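Local coordinates for niemann-Pick type C2 protein (PDB 3WEB) that binds oleic acid and probably carries lipid-like semiochemicals that mediate chemical communication in worker ants, at residues S39-P44 and E90-V95; V46-V51 and R115-E120. All blocks are in the same frame, centred on the assembly; numbering follows the deposited sequence.

Contact 1. Residues S39-P44 and E90-V95; sequences SMKFTP and EIEYKV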
ATOM      1  N   SER A  39      -6.900  -2.387  -2.957  1.00 14.18           N
ATOM      2  CA  SER A  39      -7.313  -1.103  -3.514  1.00 14.80           C
ATOM      3  C   SER A  39      -6.990   0.019  -2.532  1.00 13.65           C
ATOM      4  O   SER A  39      -7.152  -0.146  -1.323  1.00 13.81           O
ATOM      5  CB  SER A  39      -8.825  -1.098  -3.803  1.00 15.39           C
ATOM      6  OG  SER A  39      -9.274   0.208  -4.142  1.00 18.91           O
ATOM      7  N   MET A  40      -6.530   1.158  -3.050  1.00 12.97           N
ATOM      8  CA  MET A  40      -6.389   2.367  -2.231  1.00 12.47           C
ATOM      9  C   MET A  40      -6.972   3.568  -2.954  1.00 11.87           C
ATOM     10  O   MET A  40      -6.596   3.833  -4.093  1.00 12.07           O
ATOM     11  CB  MET A  40      -4.918   2.648  -1.894  1.00 12.52           C
ATOM     12  CG  MET A  40      -4.693   4.040  -1.307  1.00 12.72           C
ATOM     13  SD  MET A  40      -3.050   4.331  -0.606  1.00 13.19           S
ATOM     14  CE  MET A  40      -2.063   4.370  -2.094  1.00 12.55           C
ATOM     15  N   LYS A  41      -7.890   4.274  -2.289  1.00 11.92           N
ATOM     16  CA  LYS A  41      -8.382   5.569  -2.773  1.00 11.68           C
ATOM     17  C   LYS A  41      -7.576   6.669  -2.111  1.00 11.37           C
ATOM     18  O   LYS A  41      -7.505   6.743  -0.880  1.00 10.95           O
ATOM     19  CB  LYS A  41      -9.863   5.756  -2.456  1.00 12.25           C
ATOM     20  CG  LYS A  41     -10.758   4.681  -3.048  1.00 13.50           C
ATOM     21  CD  LYS A  41     -12.188   4.880  -2.581  1.00 14.18           C
ATOM     22  CE  LYS A  41     -13.043   3.672  -2.920  1.00 16.24           C
ATOM     23  NZ  LYS A  41     -14.453   3.903  -2.498  1.00 17.54           N
ATOM     24  N   PHE A  42      -6.949   7.500  -2.936  1.00 10.56           N
ATOM     25  CA  PHE A  42      -6.062   8.533  -2.418  1.00 10.55           C
ATOM     26  C   PHE A  42      -6.110   9.819  -3.237  1.00 10.56           C
ATOM     27  O   PHE A  42      -6.539   9.825  -4.394  1.00 10.35           O
ATOM     28  CB  PHE A  42      -4.626   7.999  -2.271  1.00 10.59           C
ATOM     29  CG  PHE A  42      -3.898   7.795  -3.575  1.00 10.75           C
ATOM     30  CD1 PHE A  42      -4.200   6.710  -4.405  1.00 10.74           C
ATOM     31  CD2 PHE A  42      -2.890   8.673  -3.961  1.00 10.58           C
ATOM     32  CE1 PHE A  42      -3.521   6.513  -5.601  1.00 11.00           C
ATOM     33  CE2 PHE A  42      -2.200   8.477  -5.153  1.00 10.90           C
ATOM     34  CZ  PHE A  42      -2.522   7.405  -5.978  1.00 10.65           C
ATOM     35  N   THR A  43      -5.650  10.893  -2.612  1.00 10.65           N
ATOM     36  CA  THR A  43      -5.672  12.220  -3.202  1.00 11.39           C
ATOM     37  C   THR A  43      -4.348  12.948  -2.943  1.00 11.56           C
ATOM     38  O   THR A  43      -4.030  13.246  -1.787  1.00 11.54           O
ATOM     39  CB  THR A  43      -6.807  13.081  -2.600  1.00 11.89           C
ATOM     40  OG1 THR A  43      -8.053  12.374  -2.661  1.00 12.07           O
ATOM     41  CG2 THR A  43      -6.942  14.390  -3.357  1.00 11.91           C
ATOM     42  N   PRO A  44      -3.590  13.257  -4.013  1.00 12.00           N
ATOM     43  CA  PRO A  44      -2.393  14.095  -3.851  1.00 12.51           C
ATOM     44  C   PRO A  44      -2.808  15.552  -3.620  1.00 12.88           C
ATOM     45  O   PRO A  44      -3.844  15.992  -4.148  1.00 12.34           O
ATOM     46  CB  PRO A  44      -1.674  13.949  -5.200  1.00 12.26           C
ATOM     47  CG  PRO A  44      -2.775  13.680  -6.188  1.00 12.56           C
ATOM     48  CD  PRO A  44      -3.866  12.946  -5.431  1.00 11.99           C
ATOM     49  N   GLU A  90      -9.265  12.747  -6.243  1.00 13.26           N
ATOM     50  CA  GLU A  90      -9.172  11.396  -5.703  1.00 13.60           C
ATOM     51  C   GLU A  90      -9.140  10.378  -6.823  1.00 13.07           C
ATOM     52  O   GLU A  90      -9.924  10.453  -7.768  1.00 13.36           O
ATOM     53  CB  GLU A  90     -10.318  11.079  -4.746  1.00 14.89           C
ATOM     54  CG  GLU A  90     -10.073   9.784  -3.975  1.00 16.01           C
ATOM     55  CD  GLU A  90     -11.085   9.543  -2.879  1.00 17.57           C
ATOM     56  OE1 GLU A  90     -12.296   9.612  -3.163  1.00 18.58           O
ATOM     57  OE2 GLU A  90     -10.670   9.279  -1.736  1.00 18.20           O
ATOM     58  N   ILE A  91      -8.213   9.431  -6.704  1.00 12.61           N
ATOM     59  CA  ILE A  91      -8.041   8.348  -7.667  1.00 12.51           C
ATOM     60  C   ILE A  91      -7.872   7.035  -6.912  1.00 12.41           C
ATOM     61  O   ILE A  91      -7.730   7.036  -5.690  1.00 11.96           O
ATOM     62  CB  ILE A  91      -6.832   8.597  -8.595  1.00 12.81           C
ATOM     63  CG1 ILE A  91      -5.584   8.927  -7.759  1.00 13.46           C
ATOM     64  CG2 ILE A  91      -7.151   9.729  -9.570  1.00 12.58           C
ATOM     65  CD1 ILE A  91      -4.313   9.079  -8.564  1.00 14.83           C
ATOM     66  N   GLU A  92      -7.899   5.928  -7.647  1.00 12.76           N
ATOM     67  CA  GLU A  92      -7.827   4.611  -7.041  1.00 13.87           C
ATOM     68  C   GLU A  92      -6.730   3.763  -7.664  1.00 13.47           C
ATOM     69  O   GLU A  92      -6.666   3.593  -8.887  1.00 14.10           O
ATOM     70  CB  GLU A  92      -9.169   3.898  -7.156  1.00 15.23           C
ATOM     71  CG  GLU A  92      -9.136   2.484  -6.604  1.00 17.19           C
ATOM     72  CD  GLU A  92     -10.455   1.783  -6.792  1.00 18.73           C
ATOM     73  OE1 GLU A  92     -10.945   1.732  -7.935  1.00 20.23           O
ATOM     74  OE2 GLU A  92     -10.999   1.304  -5.782  1.00 22.23           O
ATOM     75  N   TYR A  93      -5.858   3.258  -6.800  1.00 13.30           N
ATOM     76  CA  TYR A  93      -4.856   2.268  -7.159  1.00 13.62           C
ATOM     77  C   TYR A  93      -5.381   0.854  -6.932  1.00 14.04           C
ATOM     78  O   TYR A  93      -6.069   0.592  -5.939  1.00 13.36           O
ATOM     79  CB  TYR A  93      -3.623   2.486  -6.305  1.00 13.37           C
ATOM     80  CG  TYR A  93      -2.576   1.397  -6.400  1.00 13.86           C
ATOM     81  CD1 TYR A  93      -1.745   1.309  -7.508  1.00 14.03           C
ATOM     82  CD2 TYR A  93      -2.403   0.478  -5.368  1.00 14.18           C
ATOM     83  CE1 TYR A  93      -0.767   0.330  -7.594  1.00 14.52           C
ATOM     84  CE2 TYR A  93      -1.422  -0.502  -5.444  1.00 14.81           C
ATOM     85  CZ  TYR A  93      -0.614  -0.572  -6.560  1.00 14.52           C
ATOM     86  OH  TYR A  93       0.372  -1.530  -6.628  1.00 15.18           O
ATOM     87  N   LYS A  94      -5.058  -0.033  -7.873  1.00 15.35           N
ATOM     88  CA  LYS A  94      -5.397  -1.455  -7.791  1.00 17.26           C
ATOM     89  C   LYS A  94      -4.181  -2.349  -8.042  1.00 17.48           C
ATOM     90  O   LYS A  94      -3.363  -2.082  -8.925  1.00 17.88           O
ATOM     91  CB  LYS A  94      -6.514  -1.798  -8.783  1.00 18.16           C
ATOM     92  CG  LYS A  94      -7.854  -1.145  -8.453  1.00 19.88           C
ATOM     93  CD  LYS A  94      -9.004  -1.688  -9.293  1.00 22.32           C
ATOM     94  CE  LYS A  94      -9.491  -0.678 -10.329  1.00 23.64           C
ATOM     95  NZ  LYS A  94      -8.512  -0.400 -11.424  1.00 25.86           N
ATOM     96  N   VAL A  95      -4.070  -3.419  -7.259  1.00 17.48           N
ATOM     97  CA  VAL A  95      -3.006  -4.407  -7.457  1.00 18.03           C
ATOM     98  C   VAL A  95      -3.465  -5.792  -7.000  1.00 18.74           C
ATOM     99  O   VAL A  95      -4.192  -5.932  -6.007  1.00 18.87           O
ATOM    100  CB  VAL A  95      -1.661  -3.975  -6.796  1.00 17.72           C
ATOM    101  CG1 VAL A  95      -1.745  -3.945  -5.273  1.00 17.24           C
ATOM    102  CG2 VAL A  95      -0.500  -4.850  -7.252  1.00 17.98           C
TER
HETATM  103  O   HOH W   1      -8.251  10.350  -0.825  1.00 15.65           O
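I91 lies against the ring of F42 where strands 39-44 and 91-95 run antiparallel. From CB, CG1 stands between the backbone N and the carbonyl carbon (chi1 51°), close to F42 O and over one face of the ring, 4.0 Å from the F42 centroid and toward the rim: a CH-pi contact. CD1 then continues across to F42 CZ at 3.6 Å. Two backbone bonds, F42 N to I91 O and I91 N to F42 O, both 2.9 Å, fix this pair, and M40 and Y93 form the next hydrogen-bonded pair. The two strands belong to the three-stranded sheet of the immunoglobulin-like sandwich of the ML domain, with F42, M40 and Y93 turned inward; F114 of the other sheet meets the F42 and Y93 rings edge-to-face, and the oleic acid touches V95. On the outward face, S39 OG donates to E92 OE2 at 2.6 Å, meeting the carboxylate on its anti side but 35° out of plane. Farther along, water 1 joins T43 OG1 (2.7 Å) to E90 OE2 (2.8 Å), an oxygen that S14 also holds.

Contact 2. Residues V46-V51 and R115-E120; sequences VDVKNV and RNEKDE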
ATOM      1  N   VAL A  46      -0.731  18.022  -4.331  1.00 15.56           N
ATOM      2  CA  VAL A  46       0.039  18.700  -5.372  1.00 16.22           C
ATOM      3  C   VAL A  46      -0.012  17.870  -6.655  1.00 15.63           C
ATOM      4  O   VAL A  46      -0.395  16.699  -6.622  1.00 15.27           O
ATOM      5  CB  VAL A  46       1.519  18.893  -4.960  1.00 15.93           C
ATOM      6  CG1 VAL A  46       1.640  19.830  -3.760  1.00 17.11           C
ATOM      7  CG2 VAL A  46       2.200  17.553  -4.690  1.00 16.15           C
ATOM      8  N   ASP A  47       0.351  18.478  -7.786  1.00 15.49           N
ATOM      9  CA  ASP A  47       0.496  17.728  -9.027  1.00 15.83           C
ATOM     10  C   ASP A  47       1.680  16.775  -8.897  1.00 16.07           C
ATOM     11  O   ASP A  47       2.720  17.149  -8.371  1.00 16.64           O
ATOM     12  CB  ASP A  47       0.715  18.670 -10.212  1.00 16.66           C
ATOM     13  CG  ASP A  47      -0.530  19.460 -10.587  1.00 17.42           C
ATOM     14  OD1 ASP A  47      -1.657  19.087 -10.200  1.00 17.51           O
ATOM     15  OD2 ASP A  47      -0.367  20.476 -11.294  1.00 18.20           O
ATOM     16  N   VAL A  48       1.514  15.547  -9.367  1.00 15.68           N
ATOM     17  CA  VAL A  48       2.545  14.518  -9.210  1.00 15.21           C
ATOM     18  C   VAL A  48       2.946  13.962 -10.573  1.00 15.74           C
ATOM     19  O   VAL A  48       2.092  13.517 -11.336  1.00 15.61           O
ATOM     20  CB  VAL A  48       2.052  13.386  -8.267  1.00 15.11           C
ATOM     21  CG1 VAL A  48       3.048  12.231  -8.209  1.00 15.01           C
ATOM     22  CG2 VAL A  48       1.780  13.933  -6.874  1.00 14.86           C
ATOM     23  N   LYS A  49       4.246  13.997 -10.874  1.00 15.74           N
ATOM     24  CA  LYS A  49       4.742  13.553 -12.175  1.00 16.40           C
ATOM     25  C   LYS A  49       5.013  12.057 -12.263  1.00 15.42           C
ATOM     26  O   LYS A  49       4.813  11.452 -13.313  1.00 15.98           O
ATOM     27  CB  LYS A  49       5.992  14.338 -12.575  1.00 18.51           C
ATOM     28  CG  LYS A  49       5.680  15.733 -13.096  1.00 21.00           C
ATOM     29  CD  LYS A  49       6.928  16.458 -13.575  1.00 23.38           C
ATOM     30  CE  LYS A  49       7.605  15.753 -14.741  1.00 24.97           C
ATOM     31  NZ  LYS A  49       8.863  16.442 -15.131  1.00 27.55           N
ATOM     32  N   ASN A  50       5.482  11.471 -11.166  1.00 14.94           N
ATOM     33  CA  ASN A  50       5.762  10.038 -11.100  1.00 14.86           C
ATOM     34  C   ASN A  50       5.560   9.530  -9.677  1.00 14.52           C
ATOM     35  O   ASN A  50       5.766  10.273  -8.713  1.00 14.53           O
ATOM     36  CB  ASN A  50       7.193   9.740 -11.565  1.00 15.34           C
ATOM     37  CG  ASN A  50       7.437   8.264 -11.820  1.00 15.93           C
ATOM     38  OD1 ASN A  50       6.649   7.590 -12.485  1.00 16.29           O
ATOM     39  ND2 ASN A  50       8.554   7.758 -11.309  1.00 16.49           N
ATOM     40  N   VAL A  51       5.162   8.266  -9.553  1.00 14.26           N
ATOM     41  CA  VAL A  51       4.928   7.656  -8.241  1.00 14.61           C
ATOM     42  C   VAL A  51       5.838   6.440  -8.054  1.00 15.05           C
ATOM     43  O   VAL A  51       5.899   5.573  -8.921  1.00 16.03           O
ATOM     44  CB  VAL A  51       3.452   7.225  -8.057  1.00 14.62           C
ATOM     45  CG1 VAL A  51       3.221   6.639  -6.664  1.00 14.37           C
ATOM     46  CG2 VAL A  51       2.511   8.398  -8.290  1.00 14.35           C
ATOM     47  N   ARG A 115       5.348   7.513  -2.872  1.00 13.08           N
ATOM     48  CA  ARG A 115       6.113   8.746  -2.925  1.00 13.68           C
ATOM     49  C   ARG A 115       6.087   9.335  -4.327  1.00 13.65           C
ATOM     50  O   ARG A 115       5.926   8.610  -5.322  1.00 13.25           O
ATOM     51  CB  ARG A 115       7.556   8.494  -2.487  1.00 14.51           C
ATOM     52  CG  ARG A 115       7.675   7.997  -1.056  1.00 16.00           C
ATOM     53  CD  ARG A 115       9.119   7.704  -0.704  1.00 17.89           C
ATOM     54  NE  ARG A 115       9.247   7.172   0.651  1.00 19.97           N
ATOM     55  CZ  ARG A 115      10.405   6.820   1.206  1.00 21.67           C
ATOM     56  NH1 ARG A 115      11.545   6.959   0.531  1.00 23.12           N
ATOM     57  NH2 ARG A 115      10.431   6.330   2.437  1.00 22.51           N
ATOM     58  N   ASN A 116       6.252  10.649  -4.415  1.00 13.61           N
ATOM     59  CA  ASN A 116       6.405  11.277  -5.719  1.00 14.53           C
ATOM     60  C   ASN A 116       7.866  11.243  -6.169  1.00 15.38           C
ATOM     61  O   ASN A 116       8.737  10.685  -5.485  1.00 15.34           O
ATOM     62  CB  ASN A 116       5.844  12.702  -5.725  1.00 13.77           C
ATOM     63  CG  ASN A 116       6.632  13.658  -4.842  1.00 13.56           C
ATOM     64  OD1 ASN A 116       7.684  13.312  -4.299  1.00 13.66           O
ATOM     65  ND2 ASN A 116       6.124  14.872  -4.704  1.00 13.69           N
ATOM     66  N   GLU A 117       8.113  11.863  -7.317  1.00 17.57           N
ATOM     67  CA  GLU A 117       9.434  11.943  -7.938  1.00 19.18           C
ATOM     68  C   GLU A 117      10.478  12.651  -7.059  1.00 18.89           C
ATOM     69  O   GLU A 117      11.687  12.478  -7.255  1.00 19.48           O
ATOM     70  CB  GLU A 117       9.319  12.644  -9.300  1.00 20.45           C
ATOM     71  CG  GLU A 117       8.890  14.114  -9.258  1.00 21.74           C
ATOM     72  CD  GLU A 117       7.387  14.348  -9.185  1.00 23.50           C
ATOM     73  OE1 GLU A 117       6.603  13.373  -9.147  1.00 23.37           O
ATOM     74  OE2 GLU A 117       6.972  15.531  -9.171  1.00 25.17           O
ATOM     75  N   LYS A 118       9.994  13.430  -6.095  1.00 18.25           N
ATOM     76  CA  LYS A 118      10.837  14.243  -5.219  1.00 18.12           C
ATOM     77  C   LYS A 118      11.110  13.541  -3.891  1.00 17.82           C
ATOM     78  O   LYS A 118      11.649  14.152  -2.964  1.00 17.68           O
ATOM     79  CB  LYS A 118      10.154  15.587  -4.944  1.00 18.41           C
ATOM     80  CG  LYS A 118       9.807  16.383  -6.187  1.00 19.30           C
ATOM     81  CD  LYS A 118       8.743  17.420  -5.902  1.00 20.53           C
ATOM     82  CE  LYS A 118       8.465  18.240  -7.148  1.00 20.97           C
ATOM     83  NZ  LYS A 118       7.543  19.373  -6.862  1.00 21.30           N
ATOM     84  N   ASP A 119      10.718  12.266  -3.804  1.00 18.12           N
ATOM     85  CA  ASP A 119      10.838  11.461  -2.585  1.00 18.78           C
ATOM     86  C   ASP A 119      10.008  12.001  -1.408  1.00 18.13           C
ATOM     87  O   ASP A 119      10.369  11.823  -0.247  1.00 17.66           O
ATOM     88  CB  ASP A 119      12.319  11.278  -2.191  1.00 20.67           C
ATOM     89  CG  ASP A 119      12.543  10.093  -1.265  1.00 22.58           C
ATOM     90  OD1 ASP A 119      11.865   9.057  -1.430  1.00 23.49           O
ATOM     91  OD2 ASP A 119      13.413  10.193  -0.369  1.00 25.23           O
ATOM     92  N   GLU A 120       8.891  12.653  -1.725  1.00 17.14           N
ATOM     93  CA  GLU A 120       7.933  13.123  -0.722  1.00 16.76           C
ATOM     94  C   GLU A 120       6.787  12.120  -0.624  1.00 15.47           C
ATOM     95  O   GLU A 120       6.344  11.591  -1.644  1.00 15.15           O
ATOM     96  CB  GLU A 120       7.366  14.495  -1.104  1.00 17.84           C
ATOM     97  CG  GLU A 120       8.421  15.565  -1.356  1.00 19.36           C
ATOM     98  CD  GLU A 120       7.828  16.878  -1.832  1.00 20.45           C
ATOM     99  OE1 GLU A 120       7.063  16.897  -2.816  1.00 20.11           O
ATOM    100  OE2 GLU A 120       8.145  17.913  -1.218  1.00 22.98           O
TER
HETATM  101  O   HOH W   2       4.817  16.468  -6.719  1.00 16.95           O
HETATM  102  O   HOH W   3       5.165  18.080 -10.186  1.00 36.99           O
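The backbones of V51 and N116 approach to 4.7 Å between CA atoms where the loop 46-51 passes strand 107-116, and the chain makes a type I turn from N116 to D119. From that turn E117 reaches across to the loop. A turn about its CB-CG bond (chi2 -84°) folds the chain back, bringing the carboxylate up to the backbone of K49 and N50. One oxygen, OE1, accepts both amides: K49 N at 3.0 Å with a bent N-H...O angle of 132°, and N50 N, also at 3.0 Å, more nearly straight at 158°. Both donors come from the same face, above the carboxylate plane. V48 CG1 packs 3.8 Å from N116 CB. N116 itself shapes the turn: OD1 takes K118 N in an Asx turn and E120 N from the opposite face, while ND2 donates to E120 OE1 at 2.9 Å, nearly in the amide plane. The same ND2 gives to water 2, which in turn donates to D47 O at 2.8 Å and so bridges the two segments. The side-chain ND2 of N50 is hydrogen-bonded to E72. With two backbone N-H groups converging on one oxygen, part of the negative charge of E117 is probably offset by main-chain dipoles, while its amide-bound oxygen ties the loop to the turn.

The centres of contact 1 and contact 2 lie about 14 Å apart, and both fall within the ML domain. Along the chain their segments alternate: 39-44, 46-51, 90-95, 115-120. Strand 34-44 runs through contact 1 and leads directly into the loop of contact 2, which continues into strand 51-59 of the other sheet; similarly, strand 91-99 is followed in the chain by strand 107-116. Contact 1 lies within the three-stranded sheet, whereas contact 2 joins that connecting loop to a turn at one end of the sandwich. The oleic acid is near contact 1, about 5 Å from the Y93 side chain, and about 11 Å from that of V51, which places contact 2 farther from the lipid.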